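Local coordinates for protein CDP-4-keto-6-deoxy-D-glucose-3-dehydrase (Yersinia pseudotuberculosis, PDB 3BB8) that probably catalyses the pyridoxal-phosphate-dependent C-3 dehydration of CDP-4-keto-6-deoxy-D-glucose in lipopolysaccharide sugar biosynthesis, using an aspartate aminotransferase fold, at residues L132-Y144 / K391-I404. The protein carries 1 engineered substitution. Numbering follows the deposited sequence.
Sequences LIPVFVDVDIPTY and KYRVVGELTNTDRI
Val135 and Phe136 pair in parallel with Arg393 and Val394, a short added edge laced by three backbone hydrogen bonds: Arg393 N to Pro134 O, Phe136 N to Arg393 O (2.8 Å) and Val395 N to Phe136 O. Beyond them segment 391-404 turns into a helix, and Asp138 receives its first turn. OD1 accepts both Thr401 N (2.9 Å), through the syn lone pair, and Thr401 OG1 (2.7 Å), while OD2 takes Asn400 N (3.0 Å) from 19° outside the carboxylate plane. Asp138 CG, swung opposite the residue's own N (chi1 -158°), brings both oxygens to the helix start, whose N-H groups would probably stabilise the negative charge. On one face of the strands Phe136 turns its edge to the ring face of Tyr392, an offset edge-to-face pair with planes at 79°; on the other, Val135 CG1 lies over a face of the Arg393 guanidinium, which is salt-bridged to Glu112. Ile404 CD1 wedges between Val139 CG2 (3.5 Å) and the ring edge of Tyr144. Strand 393-394 extends the large mixed sheet past strand 133-140, which also pairs in parallel with strand 112-115, with helix 121-129 packed on Pro134 and helix 151-154 on Val135, Val137 and Val395.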
# COMPACT_ATOMS: atom_id res chain seq x y z
N LEU A 132 -8.66 -17.46 -6.60
CA LEU A 132 -10.00 -17.69 -7.12
C LEU A 132 -9.98 -17.61 -8.64
O LEU A 132 -8.98 -17.22 -9.25
CB LEU A 132 -11.01 -16.70 -6.54
CG LEU A 132 -11.63 -17.13 -5.21
CD1 LEU A 132 -10.58 -17.03 -4.12
CD2 LEU A 132 -12.81 -16.23 -4.88
N ILE A 133 -11.10 -17.97 -9.24
CA ILE A 133 -11.21 -17.98 -10.69
C ILE A 133 -12.21 -16.95 -11.19
O ILE A 133 -13.38 -16.97 -10.83
CB ILE A 133 -11.63 -19.39 -11.18
CG1 ILE A 133 -10.62 -20.41 -10.67
CG2 ILE A 133 -11.70 -19.42 -12.69
CD1 ILE A 133 -11.13 -21.83 -10.70
N PRO A 134 -11.73 -16.00 -12.01
CA PRO A 134 -12.60 -14.95 -12.56
C PRO A 134 -13.48 -15.55 -13.66
O PRO A 134 -13.03 -16.36 -14.46
CB PRO A 134 -11.60 -13.94 -13.13
CG PRO A 134 -10.34 -14.21 -12.36
CD PRO A 134 -10.32 -15.71 -12.29
N VAL A 135 -14.75 -15.14 -13.67
CA VAL A 135 -15.71 -15.59 -14.67
C VAL A 135 -16.27 -14.33 -15.33
O VAL A 135 -16.94 -13.53 -14.67
CB VAL A 135 -16.85 -16.40 -14.03
CG1 VAL A 135 -17.86 -16.82 -15.09
CG2 VAL A 135 -16.28 -17.63 -13.33
N PHE A 136 -15.99 -14.14 -16.62
CA PHE A 136 -16.45 -12.95 -17.33
C PHE A 136 -17.71 -13.08 -18.20
O PHE A 136 -18.00 -14.14 -18.75
CB PHE A 136 -15.34 -12.42 -18.26
CG PHE A 136 -14.00 -12.26 -17.60
CD1 PHE A 136 -13.10 -13.32 -17.57
CD2 PHE A 136 -13.62 -11.04 -17.05
CE1 PHE A 136 -11.83 -13.18 -17.01
CE2 PHE A 136 -12.35 -10.87 -16.48
CZ PHE A 136 -11.46 -11.95 -16.46
N VAL A 137 -18.44 -11.97 -18.30
CA VAL A 137 -19.63 -11.85 -19.15
C VAL A 137 -19.49 -10.49 -19.85
O VAL A 137 -18.92 -9.56 -19.29
CB VAL A 137 -20.96 -11.90 -18.38
CG1 VAL A 137 -21.15 -13.27 -17.77
CG2 VAL A 137 -21.00 -10.81 -17.32
N ASP A 138 -20.02 -10.38 -21.06
CA ASP A 138 -19.91 -9.15 -21.83
C ASP A 138 -20.58 -7.92 -21.23
O ASP A 138 -21.45 -8.02 -20.36
CB ASP A 138 -20.45 -9.40 -23.25
CG ASP A 138 -19.92 -8.41 -24.26
OD1 ASP A 138 -18.71 -8.08 -24.21
OD2 ASP A 138 -20.70 -7.97 -25.12
N VAL A 139 -20.16 -6.75 -21.69
CA VAL A 139 -20.72 -5.49 -21.23
C VAL A 139 -21.65 -4.92 -22.32
O VAL A 139 -21.84 -5.54 -23.37
CB VAL A 139 -19.63 -4.45 -20.95
CG1 VAL A 139 -18.72 -4.93 -19.82
CG2 VAL A 139 -18.82 -4.19 -22.21
N ASP A 140 -22.22 -3.76 -22.05
CA ASP A 140 -23.11 -3.10 -22.99
C ASP A 140 -22.60 -1.72 -23.38
O ASP A 140 -22.05 -1.00 -22.55
CB ASP A 140 -24.52 -2.99 -22.40
CG ASP A 140 -25.40 -2.03 -23.18
OD1 ASP A 140 -25.36 -0.82 -22.89
OD2 ASP A 140 -26.14 -2.49 -24.07
N ILE A 141 -22.78 -1.37 -24.65
CA ILE A 141 -22.66 0.02 -25.08
C ILE A 141 -24.04 0.66 -25.28
O ILE A 141 -24.98 -0.01 -25.71
CB ILE A 141 -21.86 0.15 -26.38
CG1 ILE A 141 -20.52 -0.58 -26.26
CG2 ILE A 141 -21.65 1.61 -26.74
CD1 ILE A 141 -19.88 -0.93 -27.58
N PRO A 142 -24.14 1.94 -24.95
CA PRO A 142 -22.97 2.76 -24.64
C PRO A 142 -22.94 3.18 -23.17
O PRO A 142 -22.42 4.24 -22.85
CB PRO A 142 -23.15 3.98 -25.54
CG PRO A 142 -24.63 4.09 -25.71
CD PRO A 142 -25.14 2.68 -25.74
N THR A 143 -23.49 2.34 -22.30
CA THR A 143 -23.32 2.51 -20.87
C THR A 143 -21.95 2.00 -20.41
O THR A 143 -21.40 2.48 -19.42
CB THR A 143 -24.42 1.77 -20.08
OG1 THR A 143 -24.18 0.36 -20.12
CG2 THR A 143 -25.79 2.06 -20.67
N TYR A 144 -21.42 1.03 -21.15
CA TYR A 144 -20.10 0.48 -20.84
C TYR A 144 -20.03 -0.28 -19.51
O TYR A 144 -18.97 -0.38 -18.90
CB TYR A 144 -19.04 1.58 -20.90
CG TYR A 144 -19.05 2.30 -22.23
CD1 TYR A 144 -19.72 3.52 -22.38
CD2 TYR A 144 -18.45 1.74 -23.36
CE1 TYR A 144 -19.79 4.16 -23.61
CE2 TYR A 144 -18.53 2.36 -24.60
CZ TYR A 144 -19.21 3.58 -24.71
OH TYR A 144 -19.30 4.20 -25.94
N LYS A 391 -6.00 -18.58 -15.04
CA LYS A 391 -7.13 -19.49 -15.17
C LYS A 391 -8.41 -18.69 -15.02
O LYS A 391 -8.65 -18.06 -13.99
CB LYS A 391 -7.08 -20.59 -14.10
CG LYS A 391 -8.35 -21.44 -14.10
CD LYS A 391 -8.21 -22.76 -13.34
CE LYS A 391 -9.48 -23.61 -13.51
NZ LYS A 391 -9.41 -24.96 -12.87
N TYR A 392 -9.25 -18.73 -16.05
CA TYR A 392 -10.51 -18.01 -16.02
C TYR A 392 -11.56 -18.67 -16.91
O TYR A 392 -11.26 -19.58 -17.66
CB TYR A 392 -10.32 -16.57 -16.49
CG TYR A 392 -9.87 -16.44 -17.93
CD1 TYR A 392 -8.51 -16.39 -18.25
CD2 TYR A 392 -10.79 -16.35 -18.96
CE1 TYR A 392 -8.09 -16.24 -19.57
CE2 TYR A 392 -10.38 -16.20 -20.29
CZ TYR A 392 -9.03 -16.15 -20.58
OH TYR A 392 -8.63 -15.99 -21.89
N ARG A 393 -12.79 -18.19 -16.79
CA ARG A 393 -13.88 -18.70 -17.61
C ARG A 393 -14.65 -17.52 -18.17
O ARG A 393 -14.74 -16.47 -17.54
CB ARG A 393 -14.85 -19.56 -16.80
CG ARG A 393 -14.29 -20.87 -16.31
CD ARG A 393 -15.41 -21.88 -16.01
NE ARG A 393 -16.43 -21.37 -15.08
CZ ARG A 393 -17.63 -20.94 -15.45
NH1 ARG A 393 -17.99 -20.94 -16.73
NH2 ARG A 393 -18.49 -20.52 -14.52
N VAL A 394 -15.19 -17.71 -19.37
CA VAL A 394 -15.99 -16.68 -20.02
C VAL A 394 -17.27 -17.31 -20.56
O VAL A 394 -17.23 -18.24 -21.37
CB VAL A 394 -15.20 -15.99 -21.16
CG1 VAL A 394 -14.54 -17.02 -22.02
CG2 VAL A 394 -16.14 -15.13 -21.99
N VAL A 395 -18.40 -16.83 -20.06
CA VAL A 395 -19.70 -17.33 -20.47
C VAL A 395 -20.27 -16.46 -21.58
O VAL A 395 -20.50 -15.27 -21.38
CB VAL A 395 -20.69 -17.34 -19.29
CG1 VAL A 395 -22.05 -17.81 -19.76
CG2 VAL A 395 -20.16 -18.25 -18.18
N GLY A 396 -20.49 -17.05 -22.74
CA GLY A 396 -21.01 -16.30 -23.87
C GLY A 396 -19.86 -15.67 -24.62
O GLY A 396 -18.73 -16.17 -24.54
N GLU A 397 -20.11 -14.59 -25.34
CA GLU A 397 -19.05 -13.92 -26.08
C GLU A 397 -18.72 -12.56 -25.48
O GLU A 397 -19.51 -12.00 -24.71
CB GLU A 397 -19.43 -13.76 -27.56
CG GLU A 397 -20.92 -13.79 -27.85
CD GLU A 397 -21.50 -15.20 -27.75
OE1 GLU A 397 -20.95 -16.11 -28.42
OE2 GLU A 397 -22.49 -15.39 -27.01
N LEU A 398 -17.56 -12.03 -25.83
CA LEU A 398 -17.13 -10.72 -25.35
C LEU A 398 -17.10 -9.73 -26.52
O LEU A 398 -16.19 -8.92 -26.65
CB LEU A 398 -15.74 -10.82 -24.70
CG LEU A 398 -15.63 -11.75 -23.47
CD1 LEU A 398 -14.20 -11.79 -22.99
CD2 LEU A 398 -16.55 -11.27 -22.36
N THR A 399 -18.13 -9.82 -27.37
CA THR A 399 -18.26 -8.96 -28.56
C THR A 399 -18.15 -7.47 -28.25
O THR A 399 -17.33 -6.77 -28.85
CB THR A 399 -19.61 -9.23 -29.27
OG1 THR A 399 -19.64 -10.59 -29.72
CG2 THR A 399 -19.80 -8.29 -30.46
N ASN A 400 -18.97 -6.98 -27.33
CA ASN A 400 -18.94 -5.56 -26.98
C ASN A 400 -17.62 -5.16 -26.33
O ASN A 400 -17.13 -4.04 -26.54
CB ASN A 400 -20.11 -5.21 -26.08
CG ASN A 400 -21.43 -5.15 -26.84
OD1 ASN A 400 -22.50 -5.00 -26.25
ND2 ASN A 400 -21.34 -5.27 -28.15
N THR A 401 -17.05 -6.08 -25.55
CA THR A 401 -15.78 -5.83 -24.88
C THR A 401 -14.70 -5.63 -25.92
O THR A 401 -13.90 -4.70 -25.82
CB THR A 401 -15.36 -7.03 -23.99
OG1 THR A 401 -16.38 -7.28 -23.01
CG2 THR A 401 -14.05 -6.75 -23.29
N ASP A 402 -14.67 -6.51 -26.92
CA ASP A 402 -13.69 -6.40 -27.99
C ASP A 402 -13.91 -5.09 -28.74
O ASP A 402 -12.95 -4.42 -29.14
CB ASP A 402 -13.82 -7.57 -28.97
CG ASP A 402 -13.08 -8.80 -28.49
OD1 ASP A 402 -11.93 -8.65 -28.03
OD2 ASP A 402 -13.64 -9.91 -28.59
N ARG A 403 -15.17 -4.73 -28.94
CA ARG A 403 -15.47 -3.50 -29.66
C ARG A 403 -14.91 -2.32 -28.86
O ARG A 403 -14.39 -1.36 -29.44
CB ARG A 403 -16.98 -3.34 -29.84
CG ARG A 403 -17.33 -2.40 -30.98
CD ARG A 403 -18.80 -2.06 -31.00
NE ARG A 403 -19.08 -1.03 -32.00
CZ ARG A 403 -20.10 -0.18 -31.92
NH1 ARG A 403 -20.95 -0.23 -30.90
NH2 ARG A 403 -20.28 0.72 -32.88
N ILE A 404 -15.00 -2.41 -27.54
CA ILE A 404 -14.51 -1.33 -26.69
C ILE A 404 -13.00 -1.27 -26.77
O ILE A 404 -12.41 -0.19 -26.86
CB ILE A 404 -14.93 -1.54 -25.21
CG1 ILE A 404 -16.46 -1.39 -25.08
CG2 ILE A 404 -14.23 -0.53 -24.31
CD1 ILE A 404 -16.98 -1.60 -23.68